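Local coordinates for protein bradavidin 2 (Bradyrhizobium japonicum, PDB 4GGT) that probably serves as a secreted biotin-binding protein of the avidin family, built as an eight-stranded antiparallel beta-barrel, at residues S85-S90 and D109-V114; Q43-Q48 and C72-R77; G32-T37 and G56-T61; W91-V96 and S103-G108. One frame throughout, in Å; residues are numbered along the deposited sequence.

Contact 1 of 4, residues S85-S90 and D109-V114; sequences SQMPTS and DIFTRV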
loop_
_atom_site.group_PDB
_atom_site.type_symbol
_atom_site.label_atom_id
_atom_site.label_comp_id
_atom_site.label_asym_id
_atom_site.label_seq_id
_atom_site.Cartn_x
_atom_site.Cartn_y
_atom_site.Cartn_z
ATOM N N SER A 85 10.065 -0.730 13.384
ATOM C CA SER A 85 8.886 0.141 13.292
ATOM C C SER A 85 8.806 0.851 11.913
ATOM O O SER A 85 7.995 1.742 11.689
ATOM C CB SER A 85 8.892 1.147 14.452
ATOM O OG SER A 85 7.648 1.822 14.534
ATOM N N GLN A 86 9.681 0.452 10.996
ATOM C CA GLN A 86 9.729 1.094 9.677
ATOM C C GLN A 86 9.656 0.073 8.553
ATOM O O GLN A 86 10.171 -1.053 8.670
ATOM C CB GLN A 86 10.987 1.958 9.551
ATOM C CG GLN A 86 10.916 3.186 10.505
ATOM C CD GLN A 86 11.324 4.537 9.896
ATOM O OE1 GLN A 86 12.415 4.680 9.333
ATOM N NE2 GLN A 86 10.454 5.557 10.063
ATOM N N MET A 87 9.034 0.481 7.449
ATOM C CA MET A 87 8.763 -0.429 6.369
ATOM C C MET A 87 9.149 0.274 5.071
ATOM O O MET A 87 8.298 0.874 4.388
ATOM C CB MET A 87 7.276 -0.840 6.351
ATOM C CG MET A 87 6.928 -1.775 5.210
ATOM S SD MET A 87 5.157 -1.962 4.971
ATOM C CE MET A 87 4.595 -2.720 6.459
ATOM N N PRO A 88 10.435 0.202 4.710
ATOM C CA PRO A 88 10.806 0.829 3.456
ATOM C C PRO A 88 10.298 0.027 2.271
ATOM O O PRO A 88 10.320 -1.186 2.296
ATOM C CB PRO A 88 12.347 0.836 3.503
ATOM C CG PRO A 88 12.699 -0.382 4.377
ATOM C CD PRO A 88 11.570 -0.461 5.392
ATOM N N THR A 89 9.869 0.709 1.215
ATOM C CA THR A 89 9.283 0.015 0.065
ATOM C C THR A 89 9.581 0.787 -1.212
ATOM O O THR A 89 9.885 1.998 -1.173
ATOM C CB THR A 89 7.726 -0.055 0.140
ATOM O OG1 THR A 89 7.194 1.283 0.124
ATOM C CG2 THR A 89 7.224 -0.834 1.351
ATOM N N SER A 90 9.522 0.081 -2.342
ATOM C CA SER A 90 9.455 0.758 -3.645
ATOM C C SER A 90 8.067 0.459 -4.216
ATOM O O SER A 90 7.476 -0.552 -3.879
ATOM C CB SER A 90 10.517 0.262 -4.617
ATOM O OG SER A 90 10.444 -1.155 -4.827
ATOM N N ASP A 109 8.424 4.611 -0.801
ATOM C CA ASP A 109 7.675 5.060 0.381
ATOM C C ASP A 109 8.325 4.427 1.577
ATOM O O ASP A 109 8.789 3.288 1.505
ATOM C CB ASP A 109 6.238 4.533 0.364
ATOM C CG ASP A 109 5.253 5.447 -0.338
ATOM O OD1 ASP A 109 5.440 6.686 -0.304
ATOM O OD2 ASP A 109 4.228 4.913 -0.846
ATOM N N ILE A 110 8.304 5.130 2.703
ATOM C CA ILE A 110 8.586 4.436 3.981
ATOM C C ILE A 110 7.328 4.546 4.839
ATOM O O ILE A 110 6.866 5.659 5.151
ATOM C CB ILE A 110 9.827 5.022 4.730
ATOM C CG1 ILE A 110 11.046 5.064 3.805
ATOM C CG2 ILE A 110 10.084 4.234 6.035
ATOM C CD1 ILE A 110 12.306 5.746 4.442
ATOM N N PHE A 111 6.770 3.403 5.208
ATOM C CA PHE A 111 5.651 3.369 6.133
ATOM C C PHE A 111 6.252 3.232 7.521
ATOM O O PHE A 111 7.182 2.461 7.721
ATOM C CB PHE A 111 4.763 2.173 5.846
ATOM C CG PHE A 111 4.011 2.301 4.561
ATOM C CD1 PHE A 111 4.623 1.982 3.350
ATOM C CD2 PHE A 111 2.701 2.790 4.559
ATOM C CE1 PHE A 111 3.934 2.133 2.121
ATOM C CE2 PHE A 111 1.972 2.940 3.352
ATOM C CZ PHE A 111 2.592 2.591 2.127
ATOM N N THR A 112 5.699 3.979 8.458
ATOM C CA THR A 112 6.147 3.929 9.842
ATOM C C THR A 112 4.995 3.428 10.671
ATOM O O THR A 112 3.850 3.856 10.468
ATOM C CB THR A 112 6.542 5.341 10.293
ATOM O OG1 THR A 112 7.708 5.724 9.558
ATOM C CG2 THR A 112 6.901 5.354 11.775
ATOM N N ARG A 113 5.281 2.485 11.574
ATOM C CA ARG A 113 4.239 1.959 12.435
ATOM C C ARG A 113 3.743 3.006 13.441
ATOM O O ARG A 113 4.530 3.688 14.121
ATOM C CB ARG A 113 4.624 0.599 13.067
ATOM C CG ARG A 113 3.732 0.237 14.266
ATOM C CD ARG A 113 3.110 -1.139 14.252
ATOM N NE ARG A 113 3.919 -2.116 14.920
ATOM C CZ ARG A 113 3.495 -3.067 15.768
ATOM N NH1 ARG A 113 2.225 -3.217 16.155
ATOM N NH2 ARG A 113 4.402 -3.878 16.262
ATOM N N VAL A 114 2.417 3.156 13.485
ATOM C CA VAL A 114 1.742 4.077 14.392
ATOM C C VAL A 114 1.224 3.354 15.631
ATOM O O VAL A 114 1.433 3.819 16.765
ATOM C CB VAL A 114 0.588 4.828 13.680
ATOM C CG1 VAL A 114 -0.100 5.778 14.646
ATOM C CG2 VAL A 114 1.153 5.600 12.489
#
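Thr89 grips the carbonyl oxygen of Asp109 twice. Its backbone N reaches Asp109 O at 2.8 Å, nearly along the C=O axis, while its hydroxyl OG1 gives a second bond of 2.9 Å to Asp109 O from above the carbonyl plane. The torsion that tucks OG1 between the backbone N and the carbonyl carbon (chi1 62°) brings the hydroxyl to this oxygen. A valine in its place would keep the beta-branched shape but would probably leave Asp109 O with one fewer donor and the edge of the Phe111 ring without its neighbouring hydroxyl. Asp109 N hydrogen-bonds back to Thr89 O, and Met87 and Phe111 form the next hydrogen-bonded pair, with Met87 N at 2.7 Å from Phe111 O. Pro88 faces Ile110 in a non-hydrogen-bonded pair, so its missing N-H costs no bond to this strand. The ladder ends in a nearly straight bond (172°) from Arg113 N to Ser85 O. On the face of Gln86 and Thr112 the side chains lie alongside each other, and Gln86 NE2 makes a weak, bent bond to Thr112 OG1; Ile110 CG2 rests against the same amide. On the other face Met87 CB packs 4.0 Å from Phe111 CB, and Met87 SD lies obliquely 5.1 Å from the ring centroid, a Met-aromatic contact. Asp109, a biotin-site residue with no ligand here, pairs OD1 with Arg20 in a salt bridge and hydrogen-bonds Trp78 NE1 through OD2. Met87 also meets Trp16, Leu63 and Phe65 of strands 14-17 and 62-69. A backbone bond joins Pro88 to Thr81, and that between Thr112 and Lys17 closes the barrel.

Contact 2 of 4, residues Q43-Q48 and C72-R77; sequences QGFACQ and CNSFTR
Phe45 and Cys72 meet obliquely: Cys72 SG stands 4.5 Å from the centroid of the Phe45 ring and 34° off its normal, a sulfur-aromatic contact made chiefly through CE1. The ring reaches this place because CG lies anti to the backbone N (chi1 179°), which swings it back beside its own turn. Cys47 N sits over the centre of the face on the side where the sulfur lies. At the edge, near the ring plane, Ser74 OG is 4.2 Å from Phe45 CZ. The disulfide itself joins Cys47 SG to Cys72 SG at 2.1 Å, with a dihedral of 111° about the S-S bond; both beta carbons point toward the other segment, which brings the sulfurs together. Ala46 adds its methyl, CB lying 3.9 Å from Cys72 SG, and its small size suits a place beside the sulfur. The loop half is shaped by a type I turn from Phe45 to Gln48, closed by Gln48 N to Phe45 O at 2.9 Å, and Gly44 before it has a positive phi that favours glycine. Phe69 also meets the Phe45 ring edge-to-face, and Asn40 touches it. Replacing Phe45 by a serine is likely to open a gap beside the disulfide and leave Phe69 without its edge-to-face partner. No hydrogen bond crosses between the two segments, so covalent and apolar contacts hold the loop to the start of strand 74-80. Because Ala46 and Ser74 both bind biotin, the crosslink ties together two parts of the site even with the pocket unliganded, and its oxidised sulfurs fit a secreted protein.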
loop_
_atom_site.group_PDB
_atom_site.type_symbol
_atom_site.label_atom_id
_atom_site.label_comp_id
_atom_site.label_asym_id
_atom_site.label_seq_id
_atom_site.Cartn_x
_atom_site.Cartn_y
_atom_site.Cartn_z
ATOM N N GLN A 43 -5.296 14.911 -1.780
ATOM C CA GLN A 43 -6.375 15.750 -2.281
ATOM C C GLN A 43 -6.246 15.824 -3.786
ATOM O O GLN A 43 -5.148 15.956 -4.315
ATOM C CB GLN A 43 -6.306 17.175 -1.691
ATOM C CG GLN A 43 -7.621 17.925 -1.787
ATOM C CD GLN A 43 -8.569 17.645 -0.624
ATOM O OE1 GLN A 43 -8.354 16.718 0.171
ATOM N NE2 GLN A 43 -9.630 18.450 -0.523
ATOM N N GLY A 44 -7.364 15.731 -4.492
ATOM C CA GLY A 44 -7.285 15.789 -5.951
ATOM C C GLY A 44 -7.368 14.425 -6.619
ATOM O O GLY A 44 -7.842 14.315 -7.755
ATOM N N PHE A 45 -6.901 13.391 -5.919
ATOM C CA PHE A 45 -7.037 11.995 -6.398
ATOM C C PHE A 45 -8.455 11.501 -6.172
ATOM O O PHE A 45 -8.925 11.485 -5.045
ATOM C CB PHE A 45 -6.034 11.122 -5.648
ATOM C CG PHE A 45 -6.087 9.650 -6.024
ATOM C CD1 PHE A 45 -6.096 9.257 -7.356
ATOM C CD2 PHE A 45 -6.119 8.686 -5.036
ATOM C CE1 PHE A 45 -6.140 7.890 -7.691
ATOM C CE2 PHE A 45 -6.148 7.312 -5.356
ATOM C CZ PHE A 45 -6.153 6.934 -6.672
ATOM N N ALA A 46 -9.159 11.090 -7.233
ATOM C CA ALA A 46 -10.590 10.808 -7.128
ATOM C C ALA A 46 -10.974 9.662 -6.183
ATOM O O ALA A 46 -12.145 9.508 -5.818
ATOM C CB ALA A 46 -11.222 10.639 -8.543
ATOM N N CYS A 47 -9.977 8.878 -5.756
ATOM C CA CYS A 47 -10.221 7.732 -4.882
ATOM C C CYS A 47 -9.607 7.947 -3.512
ATOM O O CYS A 47 -9.594 7.033 -2.689
ATOM C CB CYS A 47 -9.652 6.429 -5.469
ATOM S SG CYS A 47 -10.621 5.834 -6.854
ATOM N N GLN A 48 -9.139 9.161 -3.250
ATOM C CA GLN A 48 -8.651 9.456 -1.916
ATOM C C GLN A 48 -9.780 9.325 -0.911
ATOM O O GLN A 48 -10.946 9.588 -1.218
ATOM C CB GLN A 48 -8.023 10.848 -1.874
ATOM C CG GLN A 48 -9.013 12.016 -1.950
ATOM C CD GLN A 48 -9.450 12.551 -0.590
ATOM O OE1 GLN A 48 -10.613 12.958 -0.405
ATOM N NE2 GLN A 48 -8.531 12.567 0.364
ATOM N N CYS A 72 -10.950 4.469 -9.899
ATOM C CA CYS A 72 -9.933 5.249 -10.595
ATOM C C CYS A 72 -9.122 4.457 -11.631
ATOM O O CYS A 72 -8.170 4.987 -12.201
ATOM C CB CYS A 72 -8.985 5.871 -9.555
ATOM S SG CYS A 72 -9.904 7.010 -8.444
ATOM N N ASN A 73 -9.475 3.194 -11.888
ATOM C CA ASN A 73 -8.723 2.411 -12.881
ATOM C C ASN A 73 -7.216 2.471 -12.652
ATOM O O ASN A 73 -6.402 2.774 -13.540
ATOM C CB ASN A 73 -9.082 2.801 -14.342
ATOM C CG ASN A 73 -10.589 2.909 -14.577
ATOM O OD1 ASN A 73 -11.075 3.969 -14.972
ATOM N ND2 ASN A 73 -11.321 1.860 -14.300
ATOM N N SER A 74 -6.840 2.167 -11.418
ATOM C CA SER A 74 -5.440 2.157 -11.098
ATOM C C SER A 74 -5.177 1.142 -10.014
ATOM O O SER A 74 -6.073 0.806 -9.226
ATOM C CB SER A 74 -4.935 3.554 -10.714
ATOM O OG SER A 74 -5.697 4.137 -9.706
ATOM N N PHE A 75 -3.950 0.667 -10.005
ATOM C CA PHE A 75 -3.468 -0.098 -8.866
ATOM C C PHE A 75 -2.013 0.179 -8.622
ATOM O O PHE A 75 -1.262 0.575 -9.528
ATOM C CB PHE A 75 -3.760 -1.601 -9.019
ATOM C CG PHE A 75 -3.059 -2.236 -10.170
ATOM C CD1 PHE A 75 -1.740 -2.654 -10.034
ATOM C CD2 PHE A 75 -3.720 -2.425 -11.396
ATOM C CE1 PHE A 75 -1.057 -3.234 -11.106
ATOM C CE2 PHE A 75 -3.052 -3.046 -12.471
ATOM C CZ PHE A 75 -1.730 -3.452 -12.319
ATOM N N THR A 76 -1.609 -0.015 -7.377
ATOM C CA THR A 76 -0.199 0.135 -6.988
ATOM C C THR A 76 0.280 -1.134 -6.304
ATOM O O THR A 76 -0.466 -1.719 -5.532
ATOM C CB THR A 76 -0.075 1.317 -6.062
ATOM O OG1 THR A 76 -0.601 2.450 -6.753
ATOM C CG2 THR A 76 1.394 1.590 -5.645
ATOM N N ARG A 77 1.521 -1.522 -6.584
ATOM C CA ARG A 77 2.130 -2.645 -5.898
ATOM C C ARG A 77 3.320 -2.092 -5.157
ATOM O O ARG A 77 4.197 -1.457 -5.796
ATOM C CB ARG A 77 2.602 -3.692 -6.894
ATOM C CG ARG A 77 3.155 -4.965 -6.197
ATOM C CD ARG A 77 4.661 -4.850 -5.875
ATOM N NE ARG A 77 5.571 -5.089 -7.006
ATOM C CZ ARG A 77 6.350 -4.184 -7.592
ATOM N NH1 ARG A 77 6.331 -2.874 -7.274
ATOM N NH2 ARG A 77 7.133 -4.587 -8.567
#

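Contact 3 of 4, residues G32-T37 and G56-T61; sequences GTIQGT and GSVSPT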
loop_
_atom_site.group_PDB
_atom_site.type_symbol
_atom_site.label_atom_id
_atom_site.label_comp_id
_atom_site.label_asym_id
_atom_site.label_seq_id
_atom_site.Cartn_x
_atom_site.Cartn_y
_atom_site.Cartn_z
ATOM N N GLY A 32 1.481 -16.009 6.153
ATOM C CA GLY A 32 2.141 -15.059 5.255
ATOM C C GLY A 32 1.279 -14.471 4.154
ATOM O O GLY A 32 1.786 -14.044 3.114
ATOM N N THR A 33 -0.032 -14.494 4.357
ATOM C CA THR A 33 -0.937 -13.802 3.445
ATOM C C THR A 33 -1.355 -12.531 4.151
ATOM O O THR A 33 -1.842 -12.585 5.286
ATOM C CB THR A 33 -2.175 -14.638 3.145
ATOM O OG1 THR A 33 -2.691 -15.131 4.383
ATOM C CG2 THR A 33 -1.813 -15.819 2.267
ATOM N N ILE A 34 -1.171 -11.379 3.519
ATOM C CA ILE A 34 -1.548 -10.170 4.246
ATOM C C ILE A 34 -2.978 -9.738 3.924
ATOM O O ILE A 34 -3.368 -9.667 2.757
ATOM C CB ILE A 34 -0.463 -9.003 4.250
ATOM C CG1 ILE A 34 -0.999 -7.681 3.704
ATOM C CG2 ILE A 34 0.907 -9.423 3.718
ATOM C CD1 ILE A 34 -1.643 -6.864 4.748
ATOM N N GLN A 35 -3.760 -9.522 4.981
ATOM C CA GLN A 35 -5.118 -8.975 4.862
ATOM C C GLN A 35 -5.054 -7.572 5.437
ATOM O O GLN A 35 -4.826 -7.387 6.650
ATOM C CB GLN A 35 -6.085 -9.802 5.674
ATOM C CG GLN A 35 -7.530 -9.432 5.487
ATOM C CD GLN A 35 -8.451 -10.128 6.477
ATOM O OE1 GLN A 35 -8.008 -10.742 7.477
ATOM N NE2 GLN A 35 -9.749 -10.046 6.203
ATOM N N GLY A 36 -5.239 -6.582 4.578
ATOM C CA GLY A 36 -5.103 -5.197 5.025
ATOM C C GLY A 36 -6.108 -4.256 4.382
ATOM O O GLY A 36 -6.875 -4.655 3.505
ATOM N N THR A 37 -6.098 -3.013 4.830
ATOM C CA THR A 37 -6.961 -1.963 4.262
ATOM C C THR A 37 -6.089 -0.744 4.033
ATOM O O THR A 37 -5.351 -0.357 4.915
ATOM C CB THR A 37 -8.116 -1.622 5.252
ATOM O OG1 THR A 37 -8.929 -2.786 5.429
ATOM C CG2 THR A 37 -8.959 -0.478 4.734
ATOM N N GLY A 56 -1.388 -9.242 -0.274
ATOM C CA GLY A 56 -0.026 -9.594 -0.671
ATOM C C GLY A 56 0.493 -10.710 0.192
ATOM O O GLY A 56 -0.293 -11.462 0.792
ATOM N N SER A 57 1.817 -10.797 0.268
ATOM C CA SER A 57 2.495 -11.912 0.938
ATOM C C SER A 57 3.658 -11.369 1.743
ATOM O O SER A 57 4.323 -10.414 1.315
ATOM C CB SER A 57 3.029 -12.911 -0.094
ATOM O OG SER A 57 1.997 -13.336 -0.980
ATOM N N VAL A 58 3.890 -11.975 2.909
ATOM C CA VAL A 58 5.064 -11.664 3.726
ATOM C C VAL A 58 5.877 -12.937 3.917
ATOM O O VAL A 58 5.324 -14.025 4.094
ATOM C CB VAL A 58 4.710 -10.928 5.066
ATOM C CG1 VAL A 58 3.632 -11.650 5.859
ATOM C CG2 VAL A 58 5.962 -10.649 5.916
ATOM N N SER A 59 7.194 -12.791 3.807
ATOM C CA SER A 59 8.111 -13.913 3.887
ATOM C C SER A 59 9.315 -13.480 4.692
ATOM O O SER A 59 9.446 -12.294 5.022
ATOM C CB SER A 59 8.567 -14.313 2.485
ATOM O OG SER A 59 9.451 -13.346 1.944
ATOM N N PRO A 60 10.217 -14.437 5.007
ATOM C CA PRO A 60 11.493 -14.080 5.618
ATOM C C PRO A 60 12.258 -13.022 4.814
ATOM O O PRO A 60 12.997 -12.235 5.402
ATOM C CB PRO A 60 12.263 -15.412 5.633
ATOM C CG PRO A 60 11.508 -16.326 4.683
ATOM C CD PRO A 60 10.092 -15.894 4.805
ATOM N N THR A 61 12.060 -13.002 3.495
ATOM C CA THR A 61 12.771 -12.103 2.564
ATOM C C THR A 61 12.167 -10.681 2.499
ATOM O O THR A 61 12.787 -9.758 1.938
ATOM C CB THR A 61 12.809 -12.749 1.135
ATOM O OG1 THR A 61 13.626 -13.934 1.164
ATOM C CG2 THR A 61 13.338 -11.790 0.065
#
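Gly32 and Val58, like Ile34 and Gly56, are joined by backbone hydrogen bonds. Val58 N gives to Gly32 O at 3.0 Å, and Ile34 N gives to Gly56 O at 2.9 Å in an almost straight bond of 171°; in both, the donor sits well above the carbonyl plane. Weaker CA-H contacts fill in between them: Ser57 CA lies 3.1 Å from Gly32 O, so this oxygen is approached by two successive residues. Thr33 and Ser57 form an antiparallel non-hydrogen-bonded pair. The apolar packing is slight. Ile34 CG2 comes within 4.1 Å of Val58 CG1, while Val58 CG1, turned between its backbone N and carbonyl carbon (chi1 51°), presses on Gly32 CA at 3.8 Å. Glycine suits position 32 on two counts: its phi is positive, and a beta carbon there would run into Val58 O. A branched apolar residue suits position 34, which is buried and sets its CG2 methyl against Gly56 as well as Val58. The strand axes splay at 128°, well short of antiparallel, and the pairing of strands 33-39 and 51-59 runs on toward their loop, where Gly36 bonds to Ala54. Beyond it, Ile34 packs on Ile26 of strand 23-28, and Val58 on Leu63 of strand 62-69.

Contact 4 of 4, residues W91-V96 and S103-G108; sequences WTLFYV and SRLKGG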
loop_
_atom_site.group_PDB
_atom_site.type_symbol
_atom_site.label_atom_id
_atom_site.label_comp_id
_atom_site.label_asym_id
_atom_site.label_seq_id
_atom_site.Cartn_x
_atom_site.Cartn_y
_atom_site.Cartn_z
ATOM N N TRP A 91 7.531 1.345 -5.047
ATOM C CA TRP A 91 6.233 1.012 -5.636
ATOM C C TRP A 91 6.161 1.285 -7.119
ATOM O O TRP A 91 6.967 2.041 -7.644
ATOM C CB TRP A 91 5.096 1.709 -4.896
ATOM C CG TRP A 91 5.308 3.175 -4.764
ATOM C CD1 TRP A 91 5.774 3.829 -3.666
ATOM C CD2 TRP A 91 5.078 4.181 -5.777
ATOM N NE1 TRP A 91 5.814 5.180 -3.917
ATOM C CE2 TRP A 91 5.414 5.421 -5.204
ATOM C CE3 TRP A 91 4.592 4.150 -7.100
ATOM C CZ2 TRP A 91 5.290 6.638 -5.904
ATOM C CZ3 TRP A 91 4.494 5.348 -7.812
ATOM C CH2 TRP A 91 4.831 6.582 -7.210
ATOM N N THR A 92 5.188 0.656 -7.776
ATOM C CA THR A 92 4.941 0.851 -9.201
ATOM C C THR A 92 3.421 1.025 -9.272
ATOM O O THR A 92 2.690 0.211 -8.712
ATOM C CB THR A 92 5.383 -0.380 -10.003
ATOM O OG1 THR A 92 6.802 -0.565 -9.864
ATOM C CG2 THR A 92 5.025 -0.248 -11.510
ATOM N N LEU A 93 2.989 2.132 -9.888
ATOM C CA LEU A 93 1.576 2.498 -10.066
ATOM C C LEU A 93 1.266 2.295 -11.547
ATOM O O LEU A 93 2.031 2.723 -12.416
ATOM C CB LEU A 93 1.371 3.977 -9.715
ATOM C CG LEU A 93 0.102 4.641 -10.264
ATOM C CD1 LEU A 93 -1.111 4.098 -9.504
ATOM C CD2 LEU A 93 0.184 6.184 -10.198
ATOM N N PHE A 94 0.158 1.627 -11.831
ATOM C CA PHE A 94 -0.362 1.558 -13.200
ATOM C C PHE A 94 -1.714 2.220 -13.244
ATOM O O PHE A 94 -2.548 1.976 -12.393
ATOM C CB PHE A 94 -0.449 0.114 -13.673
ATOM C CG PHE A 94 0.747 -0.314 -14.489
ATOM C CD1 PHE A 94 1.887 -0.816 -13.869
ATOM C CD2 PHE A 94 0.764 -0.118 -15.863
ATOM C CE1 PHE A 94 3.006 -1.180 -14.615
ATOM C CE2 PHE A 94 1.877 -0.482 -16.630
ATOM C CZ PHE A 94 2.995 -1.031 -15.995
ATOM N N TYR A 95 -1.910 3.117 -14.204
ATOM C CA TYR A 95 -3.159 3.861 -14.287
ATOM C C TYR A 95 -3.422 4.213 -15.730
ATOM O O TYR A 95 -2.635 3.865 -16.602
ATOM C CB TYR A 95 -3.123 5.124 -13.405
ATOM C CG TYR A 95 -2.116 6.190 -13.812
ATOM C CD1 TYR A 95 -0.752 5.927 -13.826
ATOM C CD2 TYR A 95 -2.543 7.488 -14.137
ATOM C CE1 TYR A 95 0.169 6.906 -14.173
ATOM C CE2 TYR A 95 -1.628 8.475 -14.486
ATOM C CZ TYR A 95 -0.275 8.170 -14.504
ATOM O OH TYR A 95 0.653 9.128 -14.848
ATOM N N VAL A 96 -4.561 4.853 -15.946
ATOM C CA VAL A 96 -4.962 5.367 -17.247
ATOM C C VAL A 96 -4.972 6.886 -17.131
ATOM O O VAL A 96 -5.663 7.425 -16.266
ATOM C CB VAL A 96 -6.364 4.853 -17.642
ATOM C CG1 VAL A 96 -6.665 5.206 -19.081
ATOM C CG2 VAL A 96 -6.466 3.339 -17.446
ATOM N N SER A 103 -0.614 4.604 -18.185
ATOM C CA SER A 103 0.746 5.023 -17.915
ATOM C C SER A 103 1.226 4.287 -16.669
ATOM O O SER A 103 0.417 3.675 -15.957
ATOM C CB SER A 103 0.784 6.537 -17.690
ATOM O OG SER A 103 -0.029 7.206 -18.645
ATOM N N ARG A 104 2.532 4.337 -16.435
ATOM C CA ARG A 104 3.106 3.814 -15.197
ATOM C C ARG A 104 3.973 4.853 -14.509
ATOM O O ARG A 104 4.538 5.745 -15.159
ATOM C CB ARG A 104 3.844 2.494 -15.421
ATOM C CG ARG A 104 5.367 2.510 -15.375
ATOM C CD ARG A 104 5.896 1.191 -15.896
ATOM N NE ARG A 104 7.327 1.001 -15.689
ATOM C CZ ARG A 104 8.285 1.457 -16.494
ATOM N NH1 ARG A 104 7.990 2.170 -17.578
ATOM N NH2 ARG A 104 9.551 1.205 -16.206
ATOM N N LEU A 105 4.039 4.749 -13.185
ATOM C CA LEU A 105 4.886 5.620 -12.383
ATOM C C LEU A 105 5.572 4.742 -11.361
ATOM O O LEU A 105 5.041 3.707 -10.972
ATOM C CB LEU A 105 4.047 6.685 -11.690
ATOM C CG LEU A 105 4.701 7.968 -11.157
ATOM C CD1 LEU A 105 5.095 8.891 -12.313
ATOM C CD2 LEU A 105 3.738 8.682 -10.232
ATOM N N LYS A 106 6.774 5.155 -10.960
ATOM C CA LYS A 106 7.573 4.398 -10.005
ATOM C C LYS A 106 8.063 5.313 -8.889
ATOM O O LYS A 106 8.190 6.523 -9.070
ATOM C CB LYS A 106 8.741 3.705 -10.702
ATOM C CG LYS A 106 8.326 2.496 -11.558
ATOM C CD LYS A 106 9.522 1.682 -12.035
ATOM C CE LYS A 106 9.053 0.474 -12.841
ATOM N NZ LYS A 106 10.156 -0.244 -13.546
ATOM N N GLY A 107 8.294 4.749 -7.707
ATOM C CA GLY A 107 8.610 5.619 -6.583
ATOM C C GLY A 107 8.974 4.826 -5.362
ATOM O O GLY A 107 9.152 3.619 -5.446
ATOM N N GLY A 108 9.170 5.525 -4.247
ATOM C CA GLY A 108 9.488 4.856 -2.976
ATOM C C GLY A 108 8.630 5.407 -1.849
ATOM O O GLY A 108 8.135 6.527 -1.939
#
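Trp91 lays one face of its indole over the backbone of the opposite strand, with Gly107 CA 3.7 Å from the centroid of the six-membered ring in a CH-pi contact. Lys106 C lies over the same face. Glycine is needed at 107, since a beta carbon would collide with the ring. At the indole edge, Leu105 CD2 touches Trp91 CH2 at 3.8 Å. Phe94 takes Arg104 CB over the centre of one face, 3.7 Å from its centroid, and Arg104 CD meets CZ; the aliphatic stem packs, with ring and guanidinium planes 31° apart. Tyr95, with CG between its backbone N and carbonyl carbon (chi1 65°), brings its ring obliquely against Ser103, CE1 lying 3.6 Å from Ser103 CB; a small serine leaves room for that ring. Thr92 and Lys106 lie side by side, the hydroxyl against the lysine methylenes. Six backbone bonds bind the antiparallel strands, among them Leu93 N to Leu105 O at 2.8 Å and Ser103 N to Tyr95 O at 2.7 Å. This is the turn end of the hairpin of strands 86-95 and 103-113; strand 74-80 flanks it, with Thr76 touching Trp91 and Leu93, and Trp78 meeting the Trp91 ring.

In the fold
From the N terminus, contact 3 opens first at 32-37 and closes at 56-61, holding one end of the hairpin of strands 33-39 and 51-59. Contact 2 crosses it: its segment 43-48 lies in the loop between those strands, and it closes only at 72-77, bringing that loop to the start of strand 74-80. Contact 1 then opens at 85-90 and closes at 109-114, enclosing contact 4, so both belong to the final hairpin, contact 4 toward its turn and contact 1 at its open end. Strand 74-80 pairs with 86-95, linking contact 2 to contact 4 through Phe75 O and Phe94 N. All four reach one barrel sheet.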